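Local coordinates for protein oxidoreductase, NAD-binding (Acidithiobacillus ferrooxidans, PDB 7BVJ) that catalyses the NAD(+)-dependent oxidation of the glucosamine 3-hydroxyl of UDP-N-acetylglucosamine to a ketone, a step in making the diamino sugar of lipid A, at residues A[146-151]-A[212-217]; A[156-161]-A[301-306]. All blocks are in the same frame, centred on the assembly; numbering follows the deposited sequence.

Contact 1 of 2, residues A[146-151]-A[212-217]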
# COMPACT_ATOMS: atom_id res chain seq x y z
N ALA A 146 -4.93 -9.65 11.31
CA ALA A 146 -6.24 -9.02 11.35
C ALA A 146 -7.28 -10.00 11.90
O ALA A 146 -7.26 -11.19 11.56
CB ALA A 146 -6.66 -8.56 9.96
N PRO A 147 -8.19 -9.54 12.76
CA PRO A 147 -9.24 -10.43 13.25
C PRO A 147 -10.18 -10.85 12.13
O PRO A 147 -10.40 -10.12 11.16
CB PRO A 147 -9.97 -9.57 14.29
CG PRO A 147 -9.75 -8.17 13.82
CD PRO A 147 -8.36 -8.16 13.24
N PHE A 148 -10.74 -12.04 12.28
CA PHE A 148 -11.69 -12.53 11.29
C PHE A 148 -12.99 -11.74 11.39
O PHE A 148 -13.59 -11.64 12.46
CB PHE A 148 -11.94 -14.02 11.48
CG PHE A 148 -12.40 -14.70 10.24
CD1 PHE A 148 -11.54 -14.84 9.16
CD2 PHE A 148 -13.69 -15.17 10.14
CE1 PHE A 148 -11.97 -15.46 8.00
CE2 PHE A 148 -14.13 -15.78 8.98
CZ PHE A 148 -13.26 -15.93 7.91
N LYS A 149 -13.40 -11.14 10.28
CA LYS A 149 -14.62 -10.35 10.17
C LYS A 149 -15.52 -10.94 9.10
O LYS A 149 -15.06 -11.75 8.28
CB LYS A 149 -14.30 -8.88 9.83
CG LYS A 149 -13.18 -8.25 10.62
CD LYS A 149 -12.25 -7.48 9.70
CE LYS A 149 -10.92 -7.18 10.38
NZ LYS A 149 -9.83 -7.00 9.38
N PRO A 150 -16.80 -10.55 9.06
CA PRO A 150 -17.70 -11.15 8.05
C PRO A 150 -17.15 -11.12 6.64
O PRO A 150 -17.42 -12.03 5.85
CB PRO A 150 -18.97 -10.30 8.19
CG PRO A 150 -19.00 -9.93 9.63
CD PRO A 150 -17.54 -9.67 9.99
N ARG A 151 -16.32 -10.13 6.32
CA ARG A 151 -15.78 -9.98 4.97
C ARG A 151 -14.41 -10.65 4.80
O ARG A 151 -13.87 -10.61 3.68
CB ARG A 151 -15.67 -8.49 4.62
CG ARG A 151 -17.01 -7.79 4.43
CD ARG A 151 -17.66 -7.37 5.76
NE ARG A 151 -18.86 -6.56 5.55
CZ ARG A 151 -19.68 -6.15 6.51
NH1 ARG A 151 -19.44 -6.48 7.78
NH2 ARG A 151 -20.74 -5.41 6.22
N SER A 212 -1.96 -12.74 8.81
CA SER A 212 -3.09 -13.57 9.22
C SER A 212 -4.39 -12.77 9.19
O SER A 212 -4.40 -11.57 9.50
CB SER A 212 -2.89 -14.16 10.62
OG SER A 212 -4.04 -14.89 11.02
N ARG A 213 -5.48 -13.45 8.83
CA ARG A 213 -6.82 -12.87 8.84
C ARG A 213 -7.74 -13.53 9.87
O ARG A 213 -8.95 -13.29 9.83
CB ARG A 213 -7.45 -12.96 7.44
CG ARG A 213 -7.58 -14.35 6.91
CD ARG A 213 -8.30 -14.40 5.58
NE ARG A 213 -8.55 -15.78 5.19
CZ ARG A 213 -8.87 -16.17 3.96
NH1 ARG A 213 -9.00 -15.29 2.99
NH2 ARG A 213 -9.07 -17.47 3.71
N VAL A 214 -7.20 -14.32 10.79
CA VAL A 214 -8.03 -15.02 11.76
C VAL A 214 -7.56 -14.84 13.21
O VAL A 214 -7.77 -15.73 14.04
CB VAL A 214 -8.09 -16.53 11.42
CG1 VAL A 214 -8.83 -16.75 10.12
CG2 VAL A 214 -6.68 -17.12 11.36
N VAL A 215 -6.91 -13.73 13.54
CA VAL A 215 -6.40 -13.59 14.91
C VAL A 215 -7.50 -13.08 15.83
O VAL A 215 -8.57 -12.66 15.37
CB VAL A 215 -5.16 -12.67 14.99
CG1 VAL A 215 -3.90 -13.42 14.59
CG2 VAL A 215 -5.37 -11.43 14.16
N ARG A 216 -7.24 -13.12 17.14
CA ARG A 216 -8.16 -12.51 18.11
C ARG A 216 -8.12 -10.99 18.03
O ARG A 216 -9.12 -10.34 17.69
CB ARG A 216 -7.81 -12.98 19.53
CG ARG A 216 -7.93 -14.48 19.77
CD ARG A 216 -8.52 -14.76 21.15
NE ARG A 216 -9.90 -14.27 21.25
CZ ARG A 216 -10.82 -14.79 22.06
NH1 ARG A 216 -10.51 -15.81 22.85
NH2 ARG A 216 -12.05 -14.28 22.09
N GLU A 217 -6.96 -10.40 18.32
CA GLU A 217 -6.84 -8.95 18.29
C GLU A 217 -5.86 -8.51 17.21
O GLU A 217 -4.90 -9.23 16.90
CB GLU A 217 -6.37 -8.42 19.66
CG GLU A 217 -4.91 -8.74 19.99
CD GLU A 217 -4.73 -10.15 20.53
OE1 GLU A 217 -4.18 -10.29 21.65
OE2 GLU A 217 -5.14 -11.12 19.84
O HOH W 1 -9.51 -10.27 8.65

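Contact 2 of 2, residues A[156-161]-A[301-306]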
# COMPACT_ATOMS: atom_id res chain seq x y z
N ASP A 156 -7.24 -11.44 0.71
CA ASP A 156 -6.12 -12.26 0.26
C ASP A 156 -4.95 -12.01 1.19
O ASP A 156 -4.39 -10.91 1.22
CB ASP A 156 -5.78 -11.96 -1.20
CG ASP A 156 -4.75 -12.91 -1.78
OD1 ASP A 156 -3.67 -13.13 -1.17
OD2 ASP A 156 -5.01 -13.44 -2.89
N VAL A 157 -4.57 -13.03 1.95
CA VAL A 157 -3.59 -12.89 3.02
C VAL A 157 -2.26 -12.33 2.50
O VAL A 157 -1.60 -11.55 3.19
CB VAL A 157 -3.45 -14.25 3.73
CG1 VAL A 157 -2.11 -14.46 4.36
CG2 VAL A 157 -4.56 -14.37 4.79
N ILE A 158 -1.87 -12.68 1.28
CA ILE A 158 -0.65 -12.16 0.69
C ILE A 158 -0.89 -10.83 -0.02
O ILE A 158 -0.20 -9.84 0.26
CB ILE A 158 -0.04 -13.20 -0.28
CG1 ILE A 158 0.09 -14.55 0.42
CG2 ILE A 158 1.32 -12.74 -0.77
CD1 ILE A 158 0.93 -14.47 1.69
N MET A 159 -1.88 -10.79 -0.93
CA MET A 159 -2.09 -9.63 -1.80
C MET A 159 -2.75 -8.45 -1.09
O MET A 159 -2.62 -7.31 -1.54
CB MET A 159 -2.93 -10.02 -3.02
CG MET A 159 -2.37 -11.18 -3.86
SD MET A 159 -0.71 -10.95 -4.55
CE MET A 159 -0.82 -9.24 -5.04
N ASP A 160 -3.47 -8.69 0.01
CA ASP A 160 -4.13 -7.61 0.73
C ASP A 160 -3.51 -7.27 2.08
O ASP A 160 -3.81 -6.20 2.61
CB ASP A 160 -5.62 -7.95 0.95
CG ASP A 160 -6.36 -8.23 -0.36
OD1 ASP A 160 -6.19 -7.46 -1.33
OD2 ASP A 160 -7.09 -9.24 -0.41
N LEU A 161 -2.71 -8.17 2.67
CA LEU A 161 -2.05 -7.90 3.95
C LEU A 161 -0.53 -7.88 3.81
O LEU A 161 0.10 -6.84 4.07
CB LEU A 161 -2.44 -8.94 5.00
CG LEU A 161 -3.90 -9.15 5.39
CD1 LEU A 161 -3.99 -10.28 6.39
CD2 LEU A 161 -4.47 -7.87 5.98
N LEU A 301 3.30 -12.13 -5.83
CA LEU A 301 2.91 -13.31 -6.59
C LEU A 301 3.87 -14.47 -6.34
O LEU A 301 3.45 -15.62 -6.20
CB LEU A 301 2.79 -12.96 -8.07
CG LEU A 301 1.64 -12.00 -8.44
CD1 LEU A 301 1.81 -11.49 -9.86
CD2 LEU A 301 0.28 -12.68 -8.30
N GLN A 302 5.17 -14.19 -6.23
CA GLN A 302 6.11 -15.25 -5.85
C GLN A 302 5.74 -15.86 -4.50
O GLN A 302 5.68 -17.09 -4.34
CB GLN A 302 7.53 -14.71 -5.83
CG GLN A 302 8.31 -15.03 -7.09
CD GLN A 302 9.82 -14.96 -6.87
OE1 GLN A 302 10.49 -16.00 -6.80
NE2 GLN A 302 10.36 -13.75 -6.74
N VAL A 303 5.47 -15.00 -3.52
CA VAL A 303 5.08 -15.51 -2.20
C VAL A 303 3.82 -16.36 -2.32
O VAL A 303 3.74 -17.46 -1.76
CB VAL A 303 4.89 -14.36 -1.19
CG1 VAL A 303 4.26 -14.92 0.09
CG2 VAL A 303 6.25 -13.69 -0.86
N ARG A 304 2.79 -15.86 -3.01
CA ARG A 304 1.53 -16.57 -3.07
C ARG A 304 1.68 -17.92 -3.76
O ARG A 304 1.08 -18.91 -3.35
CB ARG A 304 0.48 -15.73 -3.79
CG ARG A 304 -0.89 -16.36 -3.76
CD ARG A 304 -1.95 -15.37 -4.16
NE ARG A 304 -1.97 -15.14 -5.59
CZ ARG A 304 -2.86 -14.35 -6.20
NH1 ARG A 304 -3.79 -13.74 -5.48
NH2 ARG A 304 -2.82 -14.20 -7.51
N VAL A 305 2.48 -17.98 -4.83
CA VAL A 305 2.71 -19.25 -5.49
C VAL A 305 3.37 -20.22 -4.53
O VAL A 305 3.01 -21.40 -4.46
CB VAL A 305 3.56 -19.04 -6.77
CG1 VAL A 305 4.28 -20.32 -7.14
CG2 VAL A 305 2.69 -18.55 -7.92
N ALA A 306 4.35 -19.73 -3.76
CA ALA A 306 5.00 -20.59 -2.77
C ALA A 306 4.01 -21.08 -1.73
O ALA A 306 4.07 -22.23 -1.29
CB ALA A 306 6.15 -19.83 -2.11

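Contact 1 of 2, residues A[146-151]-A[212-217]
Ala146 and Val215 mark where two neighbouring strands run out side by side. The amide of Ala146 donates to Ser212 O in a nearly straight bond (2.7 Å between Ala146 N and Ser212 O, 168° at the hydrogen). Further on, Val215 N donates to Ala146 O at 3.2 Å, past the corner the chain turns at Arg213 and Val214. Within that corner Ser212 OG accepts from Val214 N, an ST turn. Pro147 has no amide hydrogen to offer, and a CA-H...O contact runs from its CA to Val215 O (3.1 Å). Strands 139-147 and 206-215 are parallel neighbours in the large mixed sheet of the C-terminal domain of this Gfo/Idh/MocA enzyme, and here the pairing frays into loops. Phe148 continues the contact with its side chain: CG lies anti to the backbone N (chi1 -156°), which brings the ring alongside Val214, with Phe148 CD1 3.5 Å from Val214 CG1. Arg213 O lies at the ring edge, near its plane, 3.1 Å from Phe148 CD1. A water links the carbonyls of Pro147 and Arg213, donating to both, and accepts a weak bond from Lys149 NZ. The guanidinium of Arg213 is held by a salt bridge to Asp193 and a hydrogen bond to Ile155 O, while Pro147 CB rests 3.6 Å from Arg216 O.

Contact 2 of 2, residues A[156-161]-A[301-306]
Asp156 and Arg304 join two helices by a salt bridge, Arg304 NH1 lying 2.9 Å from Asp156 OD2. Segments 157-161 and 301-306 of helices 157-173 and 290-312 run roughly antiparallel (152°), with axes 9.4 Å apart, and Asp156 is the N-cap of the first. NH1 meets OD2 on the syn side, 31° out of the carboxylate plane, while OD2 lies close to the guanidinium plane. Met159 crosses the arginine at about a right angle: its CG comes within 3.3 Å of Arg304 NH1, and its bent chain sets SD over one guanidinium face, offset toward the rim, and 4.2 Å from Leu301 CD2. Beside this polar pair, Ile158 directs both branches at Val303, CD1 and CG2 each meeting Val303 CG1. The bend of Arg304 at chi3 (76°) places NH1 beside the carboxylate. With an alanine here instead of Asp156, Arg304 would probably lose this charged mate and the first helical turn its side-chain cap. What positions the carboxylate is its other oxygen, which takes a weak bond from Ile158 N and, from above the carboxylate plane, a straight one from Met159 N, with Met159 N 3.0 Å from Asp156 OD1.

In the fold
Along the chain the two contacts interleave: 146-151, 156-161, 212-217, then 301-306. Strand 139-147 of contact 1 leads through a short loop into helix 157-173 of contact 2, and the contact centres lie about 17 Å apart. They meet where this helix packs on the mixed sheet: Leu161 CD1 comes 3.4 Å from Ser212 O, and Val157 CG2 touches Arg213 CG. Helix 290-312 is joined to that sheet through helix 157-173 as well as directly, Val303 reaching strands 177-185 and 194-201. Asp160 O accepts a hydrogen bond from Lys91 NZ, one of two residues suggested as catalytic base, so the start of helix 157-173 probably borders the active site.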